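Local atomic coordinates of AclR protein (Streptomyces galilaeus, PDB entry 2GEY), a protein that is a putative hydroxylase of the SnoaL-like family, probably acting in the biosynthesis of aromatic polyketide antibiotics. Residues 3-14 / 68-77. Numbering follows the deposited sequence. Where two conformers were deposited one is given.
Sequences MAERKALCLEMV and IMAEEDRVAL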
ATOM      1  N   MET A   3       9.858 -19.365  11.538  1.00 25.34           N
ATOM      2  CA  MET A   3       8.865 -18.467  10.962  1.00 25.35           C
ATOM      3  C   MET A   3       7.620 -18.383  11.847  1.00 24.81           C
ATOM      4  O   MET A   3       7.096 -17.308  12.074  1.00 24.58           O
ATOM      5  CB  MET A   3       8.478 -18.935   9.558  1.00 25.05           C
ATOM      6  CG  MET A   3       9.574 -18.742   8.521  1.00 25.03           C
ATOM      7  SD  MET A   3       9.123 -19.341   6.884  1.00 26.97           S
ATOM      8  CE  MET A   3       9.385 -21.100   7.091  1.00 28.03           C
ATOM      9  N   ALA A   4       7.168 -19.530  12.350  1.00 24.85           N
ATOM     10  CA  ALA A   4       5.989 -19.588  13.215  1.00 24.80           C
ATOM     11  C   ALA A   4       6.177 -18.742  14.474  1.00 24.79           C
ATOM     12  O   ALA A   4       5.275 -18.008  14.875  1.00 23.92           O
ATOM     13  CB  ALA A   4       5.693 -21.020  13.588  1.00 24.99           C
ATOM     14  N   GLU A   5       7.358 -18.835  15.086  1.00 24.45           N
ATOM     15  CA  GLU A   5       7.655 -18.082  16.303  1.00 25.10           C
ATOM     16  C   GLU A   5       7.742 -16.587  16.033  1.00 24.71           C
ATOM     17  O   GLU A   5       7.267 -15.775  16.835  1.00 24.50           O
ATOM     18  CB  GLU A   5       8.951 -18.587  16.934  1.00 25.33           C
ATOM     19  CG  GLU A   5       8.756 -19.959  17.563  1.00 27.00           C
ATOM     20  CD  GLU A   5      10.023 -20.780  17.679  1.00 28.19           C
ATOM     21  OE1 GLU A   5      11.119 -20.329  17.255  1.00 31.15           O
ATOM     22  OE2 GLU A   5       9.898 -21.894  18.227  1.00 30.53           O
ATOM     23  N   ARG A   6       8.347 -16.216  14.908  1.00 24.61           N
ATOM     24  CA  ARG A   6       8.460 -14.803  14.554  1.00 24.65           C
ATOM     25  C   ARG A   6       7.083 -14.204  14.235  1.00 24.54           C
ATOM     26  O   ARG A   6       6.805 -13.069  14.626  1.00 24.63           O
ATOM     27  CB  ARG A   6       9.462 -14.588  13.425  1.00 24.48           C
ATOM     28  CG  ARG A   6      10.896 -14.870  13.875  1.00 24.31           C
ATOM     29  CD  ARG A   6      11.909 -14.591  12.795  1.00 25.46           C
ATOM     30  NE  ARG A   6      11.975 -15.648  11.787  1.00 25.06           N
ATOM     31  CZ  ARG A   6      12.662 -16.785  11.916  1.00 26.31           C
ATOM     32  NH1 ARG A   6      13.349 -17.056  13.013  1.00 26.08           N
ATOM     33  NH2 ARG A   6      12.657 -17.673  10.928  1.00 26.83           N
ATOM     34  N   LYS A   7       6.224 -14.962  13.559  1.00 24.75           N
ATOM     35  CA  LYS A   7       4.822 -14.535  13.373  1.00 24.97           C
ATOM     36  C   LYS A   7       4.141 -14.295  14.719  1.00 24.88           C
ATOM     37  O   LYS A   7       3.501 -13.258  14.929  1.00 24.53           O
ATOM     38  CB  LYS A   7       4.036 -15.541  12.539  1.00 25.18           C
ATOM     39  CG  LYS A   7       4.452 -15.517  11.077  1.00 25.92           C
ATOM     40  CD  LYS A   7       3.504 -16.302  10.171  1.00 27.53           C
ATOM     41  CE  LYS A   7       3.621 -17.804  10.347  1.00 30.51           C
ATOM     42  NZ  LYS A   7       2.919 -18.525   9.219  1.00 30.62           N
ATOM     43  N   ALA A   8       4.305 -15.234  15.644  1.00 24.72           N
ATOM     44  CA  ALA A   8       3.713 -15.097  16.979  1.00 24.88           C
ATOM     45  C   ALA A   8       4.206 -13.838  17.679  1.00 25.01           C
ATOM     46  O   ALA A   8       3.418 -13.118  18.298  1.00 25.36           O
ATOM     47  CB  ALA A   8       4.000 -16.334  17.825  1.00 25.00           C
ATOM     48  N   LEU A   9       5.505 -13.547  17.584  1.00 24.76           N
ATOM     49  CA  LEU A   9       6.040 -12.332  18.212  1.00 24.84           C
ATOM     50  C   LEU A   9       5.436 -11.081  17.573  1.00 24.49           C
ATOM     51  O   LEU A   9       5.055 -10.138  18.265  1.00 24.30           O
ATOM     52  CB  LEU A   9       7.564 -12.295  18.132  1.00 24.82           C
ATOM     53  CG  LEU A   9       8.261 -13.304  19.058  1.00 25.78           C
ATOM     54  CD1 LEU A   9       9.717 -13.475  18.666  1.00 27.84           C
ATOM     55  CD2 LEU A   9       8.117 -12.880  20.526  1.00 25.82           C
ATOM     56  N   CYS A  10       5.313 -11.079  16.251  1.00 24.72           N
ATOM     57  CA  CYS A  10       4.670  -9.946  15.560  1.00 25.06           C
ATOM     58  C   CYS A  10       3.219  -9.754  16.007  1.00 25.18           C
ATOM     59  O   CYS A  10       2.748  -8.628  16.173  1.00 25.11           O
ATOM     60  CB  CYS A  10       4.740 -10.134  14.044  1.00 24.83           C
ATOM     61  SG  CYS A  10       6.420  -9.974  13.413  1.00 27.30           S
ATOM     62  N   LEU A  11       2.513 -10.846  16.221  1.00 25.16           N
ATOM     63  CA  LEU A  11       1.133 -10.746  16.678  1.00 25.24           C
ATOM     64  C   LEU A  11       1.047 -10.269  18.125  1.00 25.51           C
ATOM     65  O   LEU A  11       0.048  -9.674  18.527  1.00 25.14           O
ATOM     66  CB  LEU A  11       0.405 -12.068  16.458  1.00 25.07           C
ATOM     67  CG  LEU A  11       0.233 -12.440  14.977  1.00 25.50           C
ATOM     68  CD1 LEU A  11      -0.424 -13.787  14.854  1.00 27.88           C
ATOM     69  CD2 LEU A  11      -0.596 -11.392  14.228  1.00 26.80           C
ATOM     70  N   GLU A  12       2.110 -10.478  18.897  1.00 26.03           N
ATOM     71  CA  GLU A  12       2.184  -9.891  20.237  1.00 26.14           C
ATOM     72  C   GLU A  12       2.358  -8.384  20.183  1.00 25.87           C
ATOM     73  O   GLU A  12       1.818  -7.656  21.028  1.00 26.14           O
ATOM     74  CB  GLU A  12       3.292 -10.550  21.070  1.00 27.15           C
ATOM     75  CG  GLU A  12       2.951 -11.975  21.487  1.00 29.50           C
ATOM     76  CD  GLU A  12       1.588 -12.081  22.121  1.00 36.70           C
ATOM     77  OE1 GLU A  12       1.435 -11.650  23.286  1.00 41.40           O
ATOM     78  OE2 GLU A  12       0.655 -12.575  21.440  1.00 41.96           O
ATOM     79  N   MET A  13       3.115  -7.915  19.199  1.00 25.56           N
ATOM     80  CA  MET A  13       3.247  -6.493  18.946  1.00 25.89           C
ATOM     81  C   MET A  13       1.904  -5.885  18.509  1.00 24.81           C
ATOM     82  O   MET A  13       1.525  -4.825  18.989  1.00 24.33           O
ATOM     83  CB  MET A  13       4.354  -6.248  17.921  1.00 25.82           C
ATOM     84  CG  MET A  13       5.710  -6.678  18.427  1.00 27.64           C
ATOM     85  SD  MET A  13       6.989  -6.571  17.158  1.00 31.40           S
ATOM     86  CE  MET A  13       7.474  -4.874  17.321  1.00 33.06           C
ATOM     87  N   VAL A  14       1.172  -6.580  17.644  1.00 24.80           N
ATOM     88  CA  VAL A  14      -0.202  -6.169  17.295  1.00 24.70           C
ATOM     89  C   VAL A  14      -1.084  -6.111  18.556  1.00 24.13           C
ATOM     90  O   VAL A  14      -1.816  -5.137  18.782  1.00 23.96           O
ATOM     91  CB  VAL A  14      -0.828  -7.115  16.231  1.00 25.10           C
ATOM     92  CG1 VAL A  14      -2.295  -6.794  16.002  1.00 25.87           C
ATOM     93  CG2 VAL A  14      -0.070  -7.028  14.903  1.00 25.84           C
ATOM     94  N   ILE A  68      -0.815 -12.315   7.164  1.00 26.30           N
ATOM     95  CA  ILE A  68       0.516 -12.393   7.750  1.00 26.65           C
ATOM     96  C   ILE A  68       1.321 -13.416   6.942  1.00 27.37           C
ATOM     97  O   ILE A  68       0.781 -14.430   6.492  1.00 27.94           O
ATOM     98  CB  ILE A  68       0.470 -12.688   9.280  1.00 26.62           C
ATOM     99  CG1 ILE A  68       1.875 -12.675   9.868  1.00 26.40           C
ATOM    100  CG2 ILE A  68      -0.250 -14.010   9.601  1.00 28.04           C
ATOM    101  CD1 ILE A  68       1.889 -12.545  11.383  1.00 27.48           C
ATOM    102  N   MET A  69       2.586 -13.102   6.697  1.00 26.96           N
ATOM    103  CA  MET A  69       3.437 -13.934   5.877  1.00 27.42           C
ATOM    104  C   MET A  69       4.819 -13.907   6.483  1.00 26.36           C
ATOM    105  O   MET A  69       5.214 -12.899   7.051  1.00 25.56           O
ATOM    106  CB  MET A  69       3.476 -13.363   4.463  1.00 27.52           C
ATOM    107  CG  MET A  69       4.219 -14.188   3.460  1.00 29.29           C
ATOM    108  SD  MET A  69       4.188 -13.415   1.825  1.00 33.54           S
ATOM    109  CE  MET A  69       2.423 -13.144   1.632  1.00 32.42           C
ATOM    110  N   ALA A  70       5.539 -15.020   6.375  1.00 25.71           N
ATOM    111  CA  ALA A  70       6.903 -15.106   6.878  1.00 25.69           C
ATOM    112  C   ALA A  70       7.779 -15.900   5.921  1.00 25.62           C
ATOM    113  O   ALA A  70       7.333 -16.895   5.337  1.00 24.96           O
ATOM    114  CB  ALA A  70       6.919 -15.739   8.243  1.00 25.78           C
ATOM    115  N   GLU A  71       9.017 -15.442   5.765  1.00 25.37           N
ATOM    116  CA  GLU A  71      10.030 -16.148   4.988  1.00 25.85           C
ATOM    117  C   GLU A  71      11.388 -15.737   5.527  1.00 25.61           C
ATOM    118  O   GLU A  71      11.601 -14.566   5.862  1.00 24.74           O
ATOM    119  CB  GLU A  71       9.928 -15.820   3.496  1.00 25.92           C
ATOM    120  CG  GLU A  71      10.723 -16.781   2.592  1.00 26.63           C
ATOM    121  CD  GLU A  71      10.591 -16.482   1.095  1.00 27.97           C
ATOM    122  OE1 GLU A  71      10.179 -15.375   0.737  1.00 28.16           O
ATOM    123  OE2 GLU A  71      10.903 -17.373   0.266  1.00 32.87           O
ATOM    124  N   GLU A  72      12.299 -16.702   5.608  1.00 25.95           N
ATOM    125  CA  GLU A  72      13.617 -16.441   6.166  0.50 26.21           C
ATOM    126  C   GLU A  72      13.466 -15.773   7.547  1.00 26.10           C
ATOM    127  O   GLU A  72      12.740 -16.266   8.403  1.00 26.10           O
ATOM    128  CB  GLU A  72      14.424 -15.558   5.203  0.50 26.37           C
ATOM    129  CG  GLU A  72      14.485 -16.061   3.774  0.50 27.32           C
ATOM    130  CD  GLU A  72      15.285 -15.134   2.897  0.50 27.78           C
ATOM    131  OE1 GLU A  72      14.757 -14.066   2.516  0.50 30.80           O
ATOM    132  OE2 GLU A  72      16.455 -15.453   2.623  0.50 31.28           O
ATOM    133  N   ASP A  73      14.124 -14.626   7.743  1.00 25.49           N
ATOM    134  CA  ASP A  73      14.085 -13.908   9.030  1.00 25.65           C
ATOM    135  C   ASP A  73      13.082 -12.745   9.048  1.00 25.29           C
ATOM    136  O   ASP A  73      13.099 -11.916   9.974  1.00 25.47           O
ATOM    137  CB  ASP A  73      15.494 -13.412   9.409  1.00 25.79           C
ATOM    138  CG  ASP A  73      16.179 -12.608   8.296  1.00 26.54           C
ATOM    139  OD1 ASP A  73      15.585 -12.384   7.216  1.00 25.63           O
ATOM    140  OD2 ASP A  73      17.355 -12.212   8.504  1.00 28.39           O
ATOM    141  N   ARG A  74      12.193 -12.707   8.054  1.00 24.73           N
ATOM    142  CA  ARG A  74      11.248 -11.618   7.905  1.00 24.94           C
ATOM    143  C   ARG A  74       9.794 -12.043   8.110  1.00 24.14           C
ATOM    144  O   ARG A  74       9.427 -13.200   7.889  1.00 23.29           O
ATOM    145  CB  ARG A  74      11.400 -10.996   6.519  1.00 24.93           C
ATOM    146  CG  ARG A  74      12.707 -10.252   6.327  1.00 26.29           C
ATOM    147  CD  ARG A  74      12.809  -9.638   4.939  1.00 28.21           C
ATOM    148  NE  ARG A  74      13.009 -10.659   3.913  1.00 31.55           N
ATOM    149  CZ  ARG A  74      12.258 -10.842   2.819  1.00 32.83           C
ATOM    150  NH1 ARG A  74      11.217 -10.073   2.538  1.00 33.31           N
ATOM    151  NH2 ARG A  74      12.570 -11.820   1.985  1.00 33.21           N
ATOM    152  N   VAL A  75       8.979 -11.073   8.514  1.00 23.94           N
ATOM    153  CA  VAL A  75       7.534 -11.232   8.621  1.00 23.90           C
ATOM    154  C   VAL A  75       6.894  -9.971   8.035  1.00 24.00           C
ATOM    155  O   VAL A  75       7.420  -8.869   8.234  1.00 23.84           O
ATOM    156  CB  VAL A  75       7.082 -11.404  10.085  1.00 23.98           C
ATOM    157  CG1 VAL A  75       5.560 -11.629  10.159  1.00 24.07           C
ATOM    158  CG2 VAL A  75       7.833 -12.550  10.759  1.00 24.57           C
ATOM    159  N   ALA A  76       5.786 -10.135   7.315  1.00 23.81           N
ATOM    160  CA  ALA A  76       5.011  -9.005   6.789  1.00 23.84           C
ATOM    161  C   ALA A  76       3.540  -9.160   7.177  1.00 23.95           C
ATOM    162  O   ALA A  76       2.974 -10.260   7.078  1.00 24.52           O
ATOM    163  CB  ALA A  76       5.143  -8.917   5.277  1.00 24.16           C
ATOM    164  N   LEU A  77       2.935  -8.059   7.607  1.00 23.83           N
ATOM    165  CA  LEU A  77       1.548  -8.044   8.046  1.00 24.73           C
ATOM    166  C   LEU A  77       0.818  -6.983   7.256  1.00 24.32           C
ATOM    167  O   LEU A  77       1.273  -5.838   7.201  1.00 25.05           O
ATOM    168  CB  LEU A  77       1.434  -7.696   9.525  1.00 24.96           C
ATOM    169  CG  LEU A  77       2.127  -8.681  10.472  1.00 26.58           C
ATOM    170  CD1 LEU A  77       3.572  -8.271  10.679  1.00 28.80           C
ATOM    171  CD2 LEU A  77       1.405  -8.723  11.790  1.00 27.10           C
TER
HETATM  172  O   HOH W   1      10.376 -15.349   9.431  1.00 18.24           O
HETATM  173  O   HOH W   2       1.030 -17.248   7.099  1.00 49.05           O
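Lys7 lays the carbon part of its side chain over the hairpin 68-77, where Ala70 gives it room: Lys7 CG lies 3.8 Å from Ala70 CB, and Ile68 crosses the same chain at an angle. Ile68 points its longer branch away from its own N (chi1 -176°), which carries CD1 out to Lys7 CB and, tip to tip, to Leu11 CD2, 3.9 Å away. Met3 uses the small methyl of Ala70 as well, its CB 3.8 Å from Ala70 CB, and extends past it so that Met3 SD sits 3.4 Å from Ala70 O. On the other strand the branches of Val75 divide the work: CG2 packs against Arg6 CB, and CB and CG1 face the compact thiol of Cys10, with SG 3.7 Å from Val75 CB. Leu77 spreads its fork, CD1 against Cys10 CB and CD2 tip to tip with Val14 CG2 at 3.8 Å.

Polar ends close the contact at the turn and along the outer strand. Arg6 bends over the type II' turn Glu71-Arg74, its long arm letting NH2 make a weak, bent bond to Glu72 O (2.9 Å, 127°), while a water in the guanidinium plane accepts from NE and donates to Glu72 O and Arg74 O. Lys7 NZ reaches Ile68 O through another water and forms a salt bridge with Glu71 of the second subunit.

Segment 3-14 runs at 45° to strand 74-77, consistent with the helix that packs on the curved sheet of an NTF2-like alpha+beta barrel. Cys10 continues onto Leu107 and Phe109 of strand 98-110, and Val14 onto Leu63 and Val65 of strand 62-71.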